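Local coordinates for ferritin (Pseudo-nitzschia multiseries, PDB 4IWK), which oxidises ferrous iron with dioxygen and probably stores the ferric product in soluble form inside a shell of 24 subunits, at residues T18-Y23 / A44-E49; F9-T14 / E68-P73; S83-W88 / S137-V142. All blocks are in the same frame, centred on the assembly; numbering follows the deposited sequence. Where two conformers were deposited one is given.

Contact 1: T18-Y23 / A44-E49; sequences TASQVY and AESAEE. With FE (Fe (III) ion), chain I; FE (Fe (III) ion), chain G.
Ser20 and Ser46 face each other where helices 3-32 and 36-62 run antiparallel, the axes of the two short segments 7.7 Å apart at 171° and the CA atoms of this pair only 4.1 Å apart. Small side chains permit such an approach, and the two serines use it reciprocally: Ser20 OG donates to Ser46 O at 2.7 Å, and Ser46 OG donates to Ser20 O at 2.8 Å. Both hydroxyls swing anti to their own backbone N (chi1 -178° and 177°), which turns them across the interface onto the opposite carbonyls. Each donor is tilted well out of the carbonyl plane it meets. Ser46 OG is also hydrogen-bonded to Arg50 of a second subunit.

One turn away, Tyr23 lies alongside Glu45, both side chains pointing the same way. Glu45 CB sits over the ring face, 3.3 Å from the Tyr23 ring centroid, a CH-pi contact almost on the ring normal. Glu49 comes in crosswise, its OE2 at the ring edge, 3.4 Å from Tyr23 CE1. Tyr23 OH is hydrogen-bonded to Glu95 OE2. One turn earlier on the same helix face, Ala19 CB packs against the Glu49 carboxylate.

Glu49 bends at chi2 and bridges two ferric ions: OE2 binds the iron of chain I and OE1 the iron of chain G, each at 2.1 Å, while water 2 also links the metals. Glu16 and His52 complete the protein ligands of the chain G iron; Glu95 and Glu131 do so for chain I. Glu45 OE1 and Glu48 OE2 bind a further ferric ion with Glu131. This is the dinuclear ferroxidase centre of the ferritin four-helix bundle. Two irons and the Tyr23 edge probably fix the rotation of the Glu49 carboxylate, while Tyr23 OH positions Glu95 from the second shell.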
ATOM      1  N   THR A  18      -6.186  25.247 -46.003  1.00 16.01           N
ATOM      2  CA  THR A  18      -5.099  25.706 -46.884  1.00 17.89           C
ATOM      3  C   THR A  18      -3.829  25.794 -46.064  1.00 18.44           C
ATOM      4  O   THR A  18      -2.763  25.285 -46.468  1.00 18.15           O
ATOM      5  CB  THR A  18      -5.463  27.075 -47.486  1.00 17.46           C
ATOM      6  OG1 THR A  18      -6.626  26.892 -48.309  1.00 18.85           O
ATOM      7  CG2 THR A  18      -4.343  27.652 -48.318  1.00 18.91           C
ATOM      8  N   ALA A  19      -3.952  26.382 -44.881  1.00 16.44           N
ATOM      9  CA  ALA A  19      -2.777  26.481 -44.014  1.00 15.71           C
ATOM     10  C   ALA A  19      -2.288  25.126 -43.536  1.00 18.25           C
ATOM     11  O   ALA A  19      -1.121  24.910 -43.533  1.00 17.76           O
ATOM     12  CB  ALA A  19      -3.098  27.320 -42.790  1.00 16.85           C
ATOM     13  N   SER A  20      -3.192  24.201 -43.281  1.00 17.33           N
ATOM     14  CA  SER A  20      -2.747  22.844 -42.926  1.00 16.92           C
ATOM     15  C   SER A  20      -1.858  22.246 -44.024  1.00 17.94           C
ATOM     16  O   SER A  20      -0.828  21.605 -43.741  1.00 16.80           O
ATOM     17  CB  SER A  20      -3.992  21.992 -42.703  1.00 18.18           C
ATOM     18  OG  SER A  20      -3.564  20.688 -42.325  1.00 18.64           O
ATOM     19  N   GLN A  21      -2.289  22.458 -45.281  1.00 16.04           N
ATOM     20  CA  GLN A  21      -1.533  21.876 -46.424  1.00 16.41           C
ATOM     21  C   GLN A  21      -0.225  22.599 -46.622  1.00 16.44           C
ATOM     22  O   GLN A  21       0.802  21.994 -47.020  1.00 17.04           O
ATOM     23  CB  GLN A  21      -2.386  21.961 -47.751  1.00 16.72           C
ATOM     24  CG  GLN A  21      -3.512  20.938 -47.760  1.00 19.77           C
ATOM     25  CD  GLN A  21      -2.878  19.509 -47.899  1.00 23.65           C
ATOM     26  OE1 GLN A  21      -2.669  18.884 -46.854  1.00 29.83           O
ATOM     27  NE2 GLN A  21      -2.557  19.062 -49.121  1.00 22.99           N
ATOM     28  N   VAL A  22      -0.207  23.936 -46.410  1.00 15.92           N
ATOM     29  CA  VAL A  22       1.058  24.652 -46.507  1.00 17.28           C
ATOM     30  C   VAL A  22       2.082  24.162 -45.422  1.00 17.58           C
ATOM     31  O   VAL A  22       3.301  23.951 -45.708  1.00 18.43           O
ATOM     32  CB  VAL A  22       0.804  26.167 -46.398  1.00 16.41           C
ATOM     33  CG1 VAL A  22       2.183  26.911 -46.327  1.00 17.82           C
ATOM     34  CG2 VAL A  22       0.006  26.667 -47.670  1.00 17.24           C
ATOM     35  N   TYR A  23       1.600  23.991 -44.201  1.00 15.95           N
ATOM     36  CA  TYR A  23       2.495  23.411 -43.160  1.00 16.44           C
ATOM     37  C   TYR A  23       2.953  22.045 -43.548  1.00 17.45           C
ATOM     38  O   TYR A  23       4.138  21.742 -43.312  1.00 16.50           O
ATOM     39  CB  TYR A  23       1.684  23.366 -41.821  1.00 16.88           C
ATOM     40  CG  TYR A  23       1.814  24.678 -41.067  1.00 17.04           C
ATOM     41  CD1 TYR A  23       0.701  25.441 -40.728  1.00 18.18           C
ATOM     42  CD2 TYR A  23       3.035  25.006 -40.472  1.00 18.19           C
ATOM     43  CE1 TYR A  23       0.810  26.645 -39.962  1.00 19.65           C
ATOM     44  CE2 TYR A  23       3.176  26.155 -39.674  1.00 18.40           C
ATOM     45  CZ  TYR A  23       2.062  26.937 -39.416  1.00 19.25           C
ATOM     46  OH  TYR A  23       2.127  28.067 -38.615  1.00 21.22           O
ATOM     47  N   ALA A  44       3.186  19.142 -36.721  1.00 18.33           N
ATOM     48  CA  ALA A  44       2.293  19.364 -35.592  1.00 19.63           C
ATOM     49  C   ALA A  44       1.394  20.543 -35.969  1.00 22.52           C
ATOM     50  O   ALA A  44       0.200  20.485 -35.691  1.00 19.63           O
ATOM     51  CB  ALA A  44       3.131  19.631 -34.324  1.00 22.69           C
ATOM     52  N   GLU A  45       1.954  21.609 -36.546  1.00 18.14           N
ATOM     53  CA  GLU A  45       1.071  22.680 -36.963  1.00 20.22           C
ATOM     54  C   GLU A  45       0.128  22.313 -38.081  1.00 17.28           C
ATOM     55  O   GLU A  45      -1.017  22.886 -38.083  1.00 18.70           O
ATOM     56  CB  GLU A  45       1.881  23.841 -37.543  1.00 21.15           C
ATOM     57  CG  GLU A  45       2.626  24.597 -36.462  1.00 29.82           C
ATOM     58  CD  GLU A  45       1.620  25.334 -35.609  1.00 37.86           C
ATOM     59  OE1 GLU A  45       0.592  25.852 -36.143  1.00 38.53           O
ATOM     60  OE2 GLU A  45       1.892  25.307 -34.406  1.00 47.53           O
ATOM     61  N   SER A  46       0.509  21.453 -39.026  1.00 17.70           N
ATOM     62  CA  SER A  46      -0.453  21.057 -40.062  1.00 16.72           C
ATOM     63  C   SER A  46      -1.682  20.389 -39.352  1.00 18.86           C
ATOM     64  O   SER A  46      -2.816  20.636 -39.773  1.00 18.29           O
ATOM     65  CB  SER A  46       0.217  19.995 -40.951  1.00 16.07           C
ATOM     66  OG  SER A  46      -0.683  19.549 -41.909  1.00 19.32           O
ATOM     67  N   ALA A  47      -1.436  19.583 -38.322  1.00 18.93           N
ATOM     68  CA  ALA A  47      -2.582  18.928 -37.659  1.00 18.73           C
ATOM     69  C   ALA A  47      -3.381  19.988 -36.891  1.00 19.66           C
ATOM     70  O   ALA A  47      -4.632  19.875 -36.872  1.00 20.81           O
ATOM     71  CB  ALA A  47      -2.037  17.873 -36.659  1.00 19.17           C
ATOM     72  N   GLU A  48      -2.719  20.959 -36.268  1.00 19.88           N
ATOM     73  CA  GLU A  48      -3.430  21.982 -35.434  1.00 21.43           C
ATOM     74  C   GLU A  48      -4.307  22.816 -36.368  1.00 20.90           C
ATOM     75  O   GLU A  48      -5.441  23.110 -36.028  1.00 22.44           O
ATOM     76  CB  GLU A  48      -2.391  22.799 -34.703  1.00 26.22           C
ATOM     77  CG  GLU A  48      -3.051  23.752 -33.749  1.00 38.07           C
ATOM     78  CD  GLU A  48      -2.027  24.731 -33.286  1.00 54.44           C
ATOM     79  OE1 GLU A  48      -1.210  24.343 -32.382  1.00 52.16           O
ATOM     80  OE2 GLU A  48      -1.985  25.827 -33.927  1.00 60.35           O
ATOM     81  N   GLU A  49      -3.803  23.210 -37.546  1.00 16.65           N
ATOM     82  CA  GLU A  49      -4.684  24.042 -38.419  1.00 17.73           C
ATOM     83  C   GLU A  49      -5.846  23.207 -38.918  1.00 18.99           C
ATOM     84  O   GLU A  49      -6.967  23.766 -39.062  1.00 18.96           O
ATOM     85  CB  GLU A  49      -3.873  24.464 -39.672  1.00 16.92           C
ATOM     86  CG  GLU A  49      -2.705  25.361 -39.363  1.00 18.38           C
ATOM     87  CD  GLU A  49      -3.133  26.744 -38.981  1.00 26.03           C
ATOM     88  OE1 GLU A  49      -4.337  26.949 -38.931  1.00 22.86           O
ATOM     89  OE2 GLU A  49      -2.295  27.637 -38.979  1.00 26.27           O
TER
HETATM   90 FE    FE I 203      -1.878  28.674 -37.191  0.85 23.97          FE
HETATM   91 FE    FE G 201      -5.413  28.434 -37.942  0.90 24.50          FE
HETATM   92  O   HOH W   1      -6.424  30.181 -37.505  1.00 28.28           O
HETATM   93  O   HOH W   2      -3.683  29.314 -37.098  1.00 28.00           O
HETATM   94  O   HOH W   3      -1.569  27.173 -36.197  1.00 34.45           O

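Contact 2: F9-T14 / E68-P73; sequences FNRQVT and ELQAVP
Thr14 and Gln70 cross at about a right angle, the threonine hydroxyl meeting the end of the glutamine chain. Gln70 extends beyond CG and brings its amide oxygen over to the helix, where Thr14 OG1 donates to Gln70 OE1 at a short 2.5 Å, in the carbonyl plane and on a lone pair. Thr14 has OG1 beside its backbone N and anti to the carbonyl carbon (chi1 -54°), while CG2 lies 3.9 Å from Ala71 O. Water 5 uses the same hydroxyl: it donates to Thr14 OG1 and accepts from Gln70 N at 2.9 Å, so Gln70 is gripped through both side chain and backbone. An alanine in place of Thr14 would lose the hydroxyl, probably leaving the Gln70 amide without this mate and freer to turn, and water 5 without one of its anchors.

The segment 68-73 belongs to the long connection between the second and third helices of the ferritin bundle, which runs back along the outside of helix 3-32; a second subunit packs on it, with Leu24 of that subunit against Leu69. Beneath the polar pair, Val13 CG1 touches Leu69 CD2 at 4.2 Å, and Val13 also rests on Phe56 and Val57 of helix 36-62. At the N-terminal end of both segments, water 4 donates to Asn10 O and Glu68 O, bridging helix and loop backbones.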
ATOM      1  N   PHE A   9     -17.511  32.824 -43.334  1.00 22.37           N
ATOM      2  CA  PHE A   9     -17.374  31.657 -42.443  1.00 24.22           C
ATOM      3  C   PHE A   9     -16.914  30.449 -43.221  1.00 24.13           C
ATOM      4  O   PHE A   9     -15.937  29.777 -42.859  1.00 24.83           O
ATOM      5  CB  PHE A   9     -18.688  31.436 -41.664  1.00 25.12           C
ATOM      6  CG  PHE A   9     -18.480  30.738 -40.346  1.00 26.31           C
ATOM      7  CD1 PHE A   9     -18.549  31.474 -39.135  1.00 31.55           C
ATOM      8  CD2 PHE A   9     -18.186  29.376 -40.336  1.00 25.15           C
ATOM      9  CE1 PHE A   9     -18.331  30.806 -37.911  1.00 29.08           C
ATOM     10  CE2 PHE A   9     -17.986  28.715 -39.119  1.00 28.42           C
ATOM     11  CZ  PHE A   9     -18.049  29.467 -37.938  1.00 24.79           C
ATOM     12  N   ASN A  10     -17.562  30.165 -44.346  1.00 22.91           N
ATOM     13  CA  ASN A  10     -17.145  29.120 -45.268  0.50 25.83           C
ATOM     14  C   ASN A  10     -15.664  29.349 -45.696  1.00 25.60           C
ATOM     15  O   ASN A  10     -14.832  28.377 -45.685  1.00 24.98           O
ATOM     16  CB  ASN A  10     -18.136  29.111 -46.450  0.50 24.93           C
ATOM     17  CG  ASN A  10     -18.203  27.776 -47.158  0.50 25.17           C
ATOM     18  OD1 ASN A  10     -17.917  27.674 -48.374  0.50 30.57           O
ATOM     19  ND2 ASN A  10     -18.513  26.723 -46.401  0.50 20.72           N
ATOM     20  N   ARG A  11     -15.304  30.563 -46.088  1.00 23.10           N
ATOM     21  CA  ARG A  11     -13.919  30.844 -46.486  1.00 25.80           C
ATOM     22  C   ARG A  11     -12.902  30.519 -45.329  1.00 23.04           C
ATOM     23  O   ARG A  11     -11.734  30.252 -45.558  1.00 23.01           O
ATOM     24  CB  ARG A  11     -13.711  32.276 -46.982  1.00 25.52           C
ATOM     25  CG  ARG A  11     -14.178  32.544 -48.411  1.00 43.91           C
ATOM     26  CD  ARG A  11     -14.695  33.975 -48.501  1.00 52.50           C
ATOM     27  NE  ARG A  11     -14.362  34.654 -49.740  1.00 59.71           N
ATOM     28  CZ  ARG A  11     -13.602  35.746 -49.813  1.00 72.57           C
ATOM     29  NH1 ARG A  11     -13.100  36.309 -48.709  1.00 76.45           N
ATOM     30  NH2 ARG A  11     -13.342  36.292 -50.996  1.00 81.21           N
ATOM     31  N   GLN A  12     -13.344  30.704 -44.086  1.00 21.52           N
ATOM     32  CA  GLN A  12     -12.408  30.550 -42.959  1.00 20.93           C
ATOM     33  C   GLN A  12     -12.022  29.046 -42.903  1.00 20.85           C
ATOM     34  O   GLN A  12     -10.830  28.707 -42.610  1.00 18.56           O
ATOM     35  CB  GLN A  12     -12.987  30.977 -41.575  1.00 21.80           C
ATOM     36  CG  GLN A  12     -11.920  30.964 -40.484  1.00 22.07           C
ATOM     37  CD  GLN A  12     -10.802  31.979 -40.781  1.00 25.55           C
ATOM     38  OE1 GLN A  12     -11.076  33.022 -41.394  1.00 26.36           O
ATOM     39  NE2 GLN A  12      -9.583  31.694 -40.397  1.00 27.14           N
ATOM     40  N   VAL A  13     -12.986  28.162 -43.115  1.00 20.63           N
ATOM     41  CA  VAL A  13     -12.674  26.729 -43.115  1.00 17.23           C
ATOM     42  C   VAL A  13     -11.669  26.463 -44.207  1.00 18.12           C
ATOM     43  O   VAL A  13     -10.664  25.765 -43.987  1.00 18.80           O
ATOM     44  CB  VAL A  13     -13.924  25.854 -43.389  1.00 19.93           C
ATOM     45  CG1 VAL A  13     -13.538  24.384 -43.558  1.00 20.35           C
ATOM     46  CG2 VAL A  13     -14.954  26.012 -42.247  1.00 23.54           C
ATOM     47  N   THR A  14     -11.933  27.006 -45.402  1.00 16.11           N
ATOM     48  CA  THR A  14     -10.943  26.841 -46.473  1.00 17.82           C
ATOM     49  C   THR A  14      -9.542  27.360 -46.112  1.00 18.23           C
ATOM     50  O   THR A  14      -8.536  26.688 -46.399  1.00 18.73           O
ATOM     51  CB  THR A  14     -11.402  27.570 -47.744  1.00 19.64           C
ATOM     52  OG1 THR A  14     -12.694  27.093 -48.034  1.00 20.77           O
ATOM     53  CG2 THR A  14     -10.434  27.223 -48.956  1.00 22.34           C
ATOM     54  N   GLU A  68     -20.086  24.451 -47.453  1.00 22.38           N
ATOM     55  CA  GLU A  68     -19.740  23.781 -48.720  1.00 27.22           C
ATOM     56  C   GLU A  68     -18.206  23.770 -48.747  1.00 20.46           C
ATOM     57  O   GLU A  68     -17.572  24.819 -48.850  1.00 27.35           O
ATOM     58  CB  GLU A  68     -20.289  24.610 -49.873  1.00 32.96           C
ATOM     59  CG  GLU A  68     -21.082  23.746 -50.812  1.00 60.89           C
ATOM     60  CD  GLU A  68     -22.533  23.598 -50.350  1.00 64.93           C
ATOM     61  OE1 GLU A  68     -23.283  24.607 -50.334  1.00 73.32           O
ATOM     62  OE2 GLU A  68     -22.924  22.475 -50.015  1.00 66.26           O
ATOM     63  N   LEU A  69     -17.651  22.541 -48.640  1.00 25.48           N
ATOM     64  CA  LEU A  69     -16.201  22.369 -48.644  1.00 20.65           C
ATOM     65  C   LEU A  69     -15.619  22.696 -49.990  1.00 20.22           C
ATOM     66  O   LEU A  69     -16.140  22.216 -51.001  1.00 27.38           O
ATOM     67  CB  LEU A  69     -15.824  20.910 -48.231  1.00 20.36           C
ATOM     68  CG  LEU A  69     -16.148  20.425 -46.793  1.00 20.05           C
ATOM     69  CD1 LEU A  69     -15.673  18.977 -46.593  1.00 22.45           C
ATOM     70  CD2 LEU A  69     -15.401  21.374 -45.823  1.00 20.24           C
ATOM     71  N   GLN A  70     -14.678  23.590 -50.008  1.00 19.49           N
ATOM     72  CA  GLN A  70     -14.009  24.010 -51.246  1.00 20.86           C
ATOM     73  C   GLN A  70     -12.748  23.185 -51.464  1.00 21.62           C
ATOM     74  O   GLN A  70     -12.230  22.437 -50.549  1.00 20.75           O
ATOM     75  CB  GLN A  70     -13.619  25.492 -51.271  1.00 25.03           C
ATOM     76  CG  GLN A  70     -14.795  26.418 -50.823  1.00 31.19           C
ATOM     77  CD  GLN A  70     -14.387  27.917 -50.802  1.00 42.21           C
ATOM     78  OE1 GLN A  70     -13.770  28.507 -49.834  1.00 35.19           O
ATOM     79  NE2 GLN A  70     -14.753  28.584 -51.916  1.00 49.07           N
ATOM     80  N   ALA A  71     -12.265  23.287 -52.687  1.00 19.26           N
ATOM     81  CA  ALA A  71     -10.944  22.721 -52.928  1.00 21.30           C
ATOM     82  C   ALA A  71      -9.922  23.268 -51.951  1.00 19.09           C
ATOM     83  O   ALA A  71      -9.933  24.484 -51.645  1.00 22.06           O
ATOM     84  CB  ALA A  71     -10.493  22.999 -54.383  1.00 21.34           C
ATOM     85  N   VAL A  72      -8.970  22.392 -51.533  1.00 20.62           N
ATOM     86  CA  VAL A  72      -7.804  22.893 -50.800  1.00 21.66           C
ATOM     87  C   VAL A  72      -6.646  23.036 -51.759  1.00 19.94           C
ATOM     88  O   VAL A  72      -6.149  22.046 -52.343  1.00 18.59           O
ATOM     89  CB  VAL A  72      -7.409  21.951 -49.617  1.00 24.59           C
ATOM     90  CG1 VAL A  72      -6.416  22.678 -48.717  1.00 23.03           C
ATOM     91  CG2 VAL A  72      -8.636  21.582 -48.747  1.00 24.17           C
ATOM     92  N   PRO A  73      -6.254  24.255 -52.072  1.00 20.13           N
ATOM     93  CA  PRO A  73      -5.317  24.444 -53.210  1.00 20.22           C
ATOM     94  C   PRO A  73      -3.980  23.835 -52.977  1.00 20.86           C
ATOM     95  O   PRO A  73      -3.506  23.670 -51.803  1.00 21.13           O
ATOM     96  CB  PRO A  73      -5.124  25.959 -53.305  1.00 23.47           C
ATOM     97  CG  PRO A  73      -5.867  26.519 -52.138  1.00 26.54           C
ATOM     98  CD  PRO A  73      -6.812  25.520 -51.554  1.00 22.01           C
TER
HETATM   99  O   HOH W   4     -16.025  25.686 -46.192  1.00 26.92           O
HETATM  100  O   HOH W   5     -13.881  24.627 -47.450  1.00 19.73           O

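Contact 3: S83-W88 / S137-V142; sequences SPEDVW and SILAKV
Ile138 opens the contact by laying its CG2 methyl over one face of the Trp88 indole, 3.5 Å from the centroid of the six-membered ring and only 2° off its normal. That branch stands anti to the backbone N, while CG1 takes the other direction and carries CD1 to 3.9 Å from Trp88 CZ3, toward the far rim of the same ring. Leu139 approaches the root of the tryptophan instead: Leu139 CD1 is 3.7 Å from Trp88 CB and also reaches the backbone oxygen of Glu85.

These residues join the third and fourth helices of the ferritin bundle, whose short segments here run antiparallel at 165° with axes 9.6 Å apart. The third helix has just begun: Ser83 and Asp86 form a capping box at its N terminus, through bonds that are weak.

Further on, Lys141 NZ donates to Ser137 OG at 2.7 Å, and both reach Glu36 of a third subunit, the lysine by a salt bridge and the serine by a hydrogen bond. Val142 then straddles the start of helix 84-111. Its CG2 makes an oblique, off-centre CH-pi contact with the five-membered ring, 3.9 Å from Trp88 CD1, and its CG1 packs on Pro84 CB at 4.3 Å.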
ATOM      1  N   SER A  83      15.997  27.792 -48.573  1.00 26.20           N
ATOM      2  CA  SER A  83      16.652  27.674 -47.292  1.00 23.01           C
ATOM      3  C   SER A  83      15.623  27.688 -46.172  1.00 20.76           C
ATOM      4  O   SER A  83      14.449  27.991 -46.471  1.00 21.37           O
ATOM      5  CB  SER A  83      17.571  28.891 -47.072  1.00 28.98           C
ATOM      6  OG  SER A  83      16.767  30.052 -46.998  1.00 31.20           O
ATOM      7  N   PRO A  84      16.006  27.287 -44.933  1.00 22.15           N
ATOM      8  CA  PRO A  84      14.999  27.366 -43.812  1.00 21.80           C
ATOM      9  C   PRO A  84      14.445  28.743 -43.652  1.00 22.06           C
ATOM     10  O   PRO A  84      13.231  28.888 -43.344  1.00 19.63           O
ATOM     11  CB  PRO A  84      15.762  26.890 -42.561  1.00 22.23           C
ATOM     12  CG  PRO A  84      16.789  25.918 -43.200  1.00 23.68           C
ATOM     13  CD  PRO A  84      17.235  26.566 -44.511  1.00 20.46           C
ATOM     14  N   GLU A  85      15.278  29.763 -43.813  1.00 19.58           N
ATOM     15  CA  GLU A  85      14.706  31.129 -43.693  1.00 22.92           C
ATOM     16  C   GLU A  85      13.520  31.404 -44.656  1.00 20.38           C
ATOM     17  O   GLU A  85      12.499  32.047 -44.246  1.00 19.76           O
ATOM     18  CB  GLU A  85      15.800  32.160 -43.986  1.00 24.89           C
ATOM     19  CG  GLU A  85      15.258  33.514 -43.548  1.00 31.46           C
ATOM     20  CD  GLU A  85      16.267  34.621 -43.827  1.00 39.40           C
ATOM     21  OE1 GLU A  85      17.466  34.303 -43.736  1.00 36.29           O
ATOM     22  OE2 GLU A  85      15.828  35.782 -44.080  1.00 48.71           O
ATOM     23  N   ASP A  86      13.613  30.900 -45.905  1.00 19.66           N
ATOM     24  CA  ASP A  86      12.552  31.116 -46.847  1.00 19.25           C
ATOM     25  C   ASP A  86      11.282  30.423 -46.341  1.00 21.94           C
ATOM     26  O   ASP A  86      10.167  30.950 -46.523  1.00 21.18           O
ATOM     27  CB  ASP A  86      12.895  30.465 -48.205  1.00 20.53           C
ATOM     28  CG  ASP A  86      14.075  31.140 -48.930  1.00 23.55           C
ATOM     29  OD1 ASP A  86      14.343  32.340 -48.666  1.00 25.27           O
ATOM     30  OD2 ASP A  86      14.661  30.471 -49.824  1.00 27.03           O
ATOM     31  N   VAL A  87      11.430  29.213 -45.839  1.00 18.63           N
ATOM     32  CA  VAL A  87      10.252  28.454 -45.412  1.00 16.62           C
ATOM     33  C   VAL A  87       9.588  29.205 -44.196  1.00 18.74           C
ATOM     34  O   VAL A  87       8.382  29.448 -44.214  1.00 18.90           O
ATOM     35  CB  VAL A  87      10.623  27.049 -44.916  1.00 17.61           C
ATOM     36  CG1 VAL A  87       9.304  26.268 -44.639  1.00 18.11           C
ATOM     37  CG2 VAL A  87      11.381  26.314 -46.060  1.00 19.25           C
ATOM     38  N   TRP A  88      10.388  29.536 -43.171  1.00 18.09           N
ATOM     39  CA  TRP A  88       9.792  30.234 -42.018  1.00 18.23           C
ATOM     40  C   TRP A  88       9.143  31.561 -42.383  1.00 20.02           C
ATOM     41  O   TRP A  88       8.148  31.939 -41.847  1.00 18.86           O
ATOM     42  CB  TRP A  88      10.868  30.416 -40.959  1.00 19.77           C
ATOM     43  CG  TRP A  88      11.174  29.086 -40.239  1.00 20.42           C
ATOM     44  CD1 TRP A  88      12.239  28.289 -40.433  1.00 18.83           C
ATOM     45  CD2 TRP A  88      10.343  28.444 -39.252  1.00 19.23           C
ATOM     46  NE1 TRP A  88      12.174  27.198 -39.567  1.00 19.57           N
ATOM     47  CE2 TRP A  88      10.986  27.258 -38.889  1.00 19.60           C
ATOM     48  CE3 TRP A  88       9.105  28.795 -38.633  1.00 22.08           C
ATOM     49  CZ2 TRP A  88      10.479  26.400 -37.909  1.00 19.36           C
ATOM     50  CZ3 TRP A  88       8.579  27.917 -37.671  1.00 21.62           C
ATOM     51  CH2 TRP A  88       9.283  26.737 -37.331  1.00 21.02           C
ATOM     52  N   SER A 137       9.394  34.923 -33.682  1.00 22.89           N
ATOM     53  CA  SER A 137      10.592  34.737 -32.856  1.00 22.73           C
ATOM     54  C   SER A 137      11.472  33.610 -33.437  1.00 23.92           C
ATOM     55  O   SER A 137      12.691  33.728 -33.475  1.00 23.39           O
ATOM     56  CB  SER A 137      10.163  34.347 -31.422  1.00 26.05           C
ATOM     57  OG  SER A 137      11.267  33.924 -30.664  1.00 29.43           O
ATOM     58  N   ILE A 138      10.860  32.534 -33.912  1.00 19.97           N
ATOM     59  CA  ILE A 138      11.674  31.488 -34.551  1.00 20.53           C
ATOM     60  C   ILE A 138      12.388  32.012 -35.810  1.00 19.81           C
ATOM     61  O   ILE A 138      13.627  31.727 -36.010  1.00 21.22           O
ATOM     62  CB  ILE A 138      10.763  30.231 -34.912  1.00 20.91           C
ATOM     63  CG1 ILE A 138      10.289  29.569 -33.634  1.00 23.00           C
ATOM     64  CG2 ILE A 138      11.612  29.277 -35.806  1.00 22.78           C
ATOM     65  CD1 ILE A 138       9.128  28.540 -33.817  1.00 23.89           C
ATOM     66  N   LEU A 139      11.644  32.745 -36.649  1.00 20.26           N
ATOM     67  CA  LEU A 139      12.203  33.367 -37.866  1.00 20.89           C
ATOM     68  C   LEU A 139      13.429  34.220 -37.428  1.00 23.87           C
ATOM     69  O   LEU A 139      14.487  34.198 -38.067  1.00 22.36           O
ATOM     70  CB  LEU A 139      11.171  34.198 -38.598  1.00 21.44           C
ATOM     71  CG  LEU A 139      11.692  34.954 -39.792  1.00 20.69           C
ATOM     72  CD1 LEU A 139      12.218  33.904 -40.800  1.00 19.56           C
ATOM     73  CD2 LEU A 139      10.492  35.751 -40.427  1.00 26.00           C
ATOM     74  N   ALA A 140      13.295  34.979 -36.315  1.00 23.47           N
ATOM     75  CA  ALA A 140      14.403  35.842 -35.924  1.00 25.12           C
ATOM     76  C   ALA A 140      15.615  34.983 -35.536  1.00 23.55           C
ATOM     77  O   ALA A 140      16.774  35.338 -35.864  1.00 25.47           O
ATOM     78  CB  ALA A 140      13.987  36.736 -34.699  1.00 23.74           C
ATOM     79  N   LYS A 141      15.390  33.921 -34.774  1.00 20.53           N
ATOM     80  CA  LYS A 141      16.524  33.051 -34.388  1.00 19.32           C
ATOM     81  C   LYS A 141      17.158  32.365 -35.636  1.00 22.03           C
ATOM     82  O   LYS A 141      18.392  32.253 -35.788  1.00 21.58           O
ATOM     83  CB  LYS A 141      16.001  31.967 -33.439  1.00 25.00           C
ATOM     84  CG  LYS A 141      15.552  32.527 -32.057  1.00 26.93           C
ATOM     85  CD  LYS A 141      14.821  31.355 -31.377  1.00 28.89           C
ATOM     86  CE  LYS A 141      14.197  31.671 -30.018  1.00 34.37           C
ATOM     87  NZ  LYS A 141      13.808  33.133 -30.041  1.00 31.41           N
ATOM     88  N   VAL A 142      16.304  31.902 -36.536  1.00 19.57           N
ATOM     89  CA  VAL A 142      16.826  31.278 -37.768  1.00 20.47           C
ATOM     90  C   VAL A 142      17.674  32.216 -38.554  1.00 22.20           C
ATOM     91  O   VAL A 142      18.764  31.832 -39.047  1.00 22.84           O
ATOM     92  CB  VAL A 142      15.645  30.814 -38.630  1.00 20.65           C
ATOM     93  CG1 VAL A 142      16.095  30.432 -40.058  1.00 23.04           C
ATOM     94  CG2 VAL A 142      14.981  29.616 -37.963  1.00 22.41           C
TER

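How the contacts relate
From the N terminus, helix 3-32 first supplies 9-14 to contact 2 and then 18-23 to contact 1. Contact 1 closes first, when the chain turns back as helix 36-62; contact 2 closes later, in the connection after that helix, and so encloses contact 1. The two touch: Val72 packs on Gln21 and Pro73 on Thr18, and both meet the second subunit. Contact 3 follows in series, pairing the start of helix 84-111 with helix 115-145. Its centre is about 28 Å from that of contact 2, on the opposite side of the chain's centre, and about 17 Å from that of contact 1. Contacts 1 and 3 each tie one helical pair; contact 2 ties the long connection to helix 3-32.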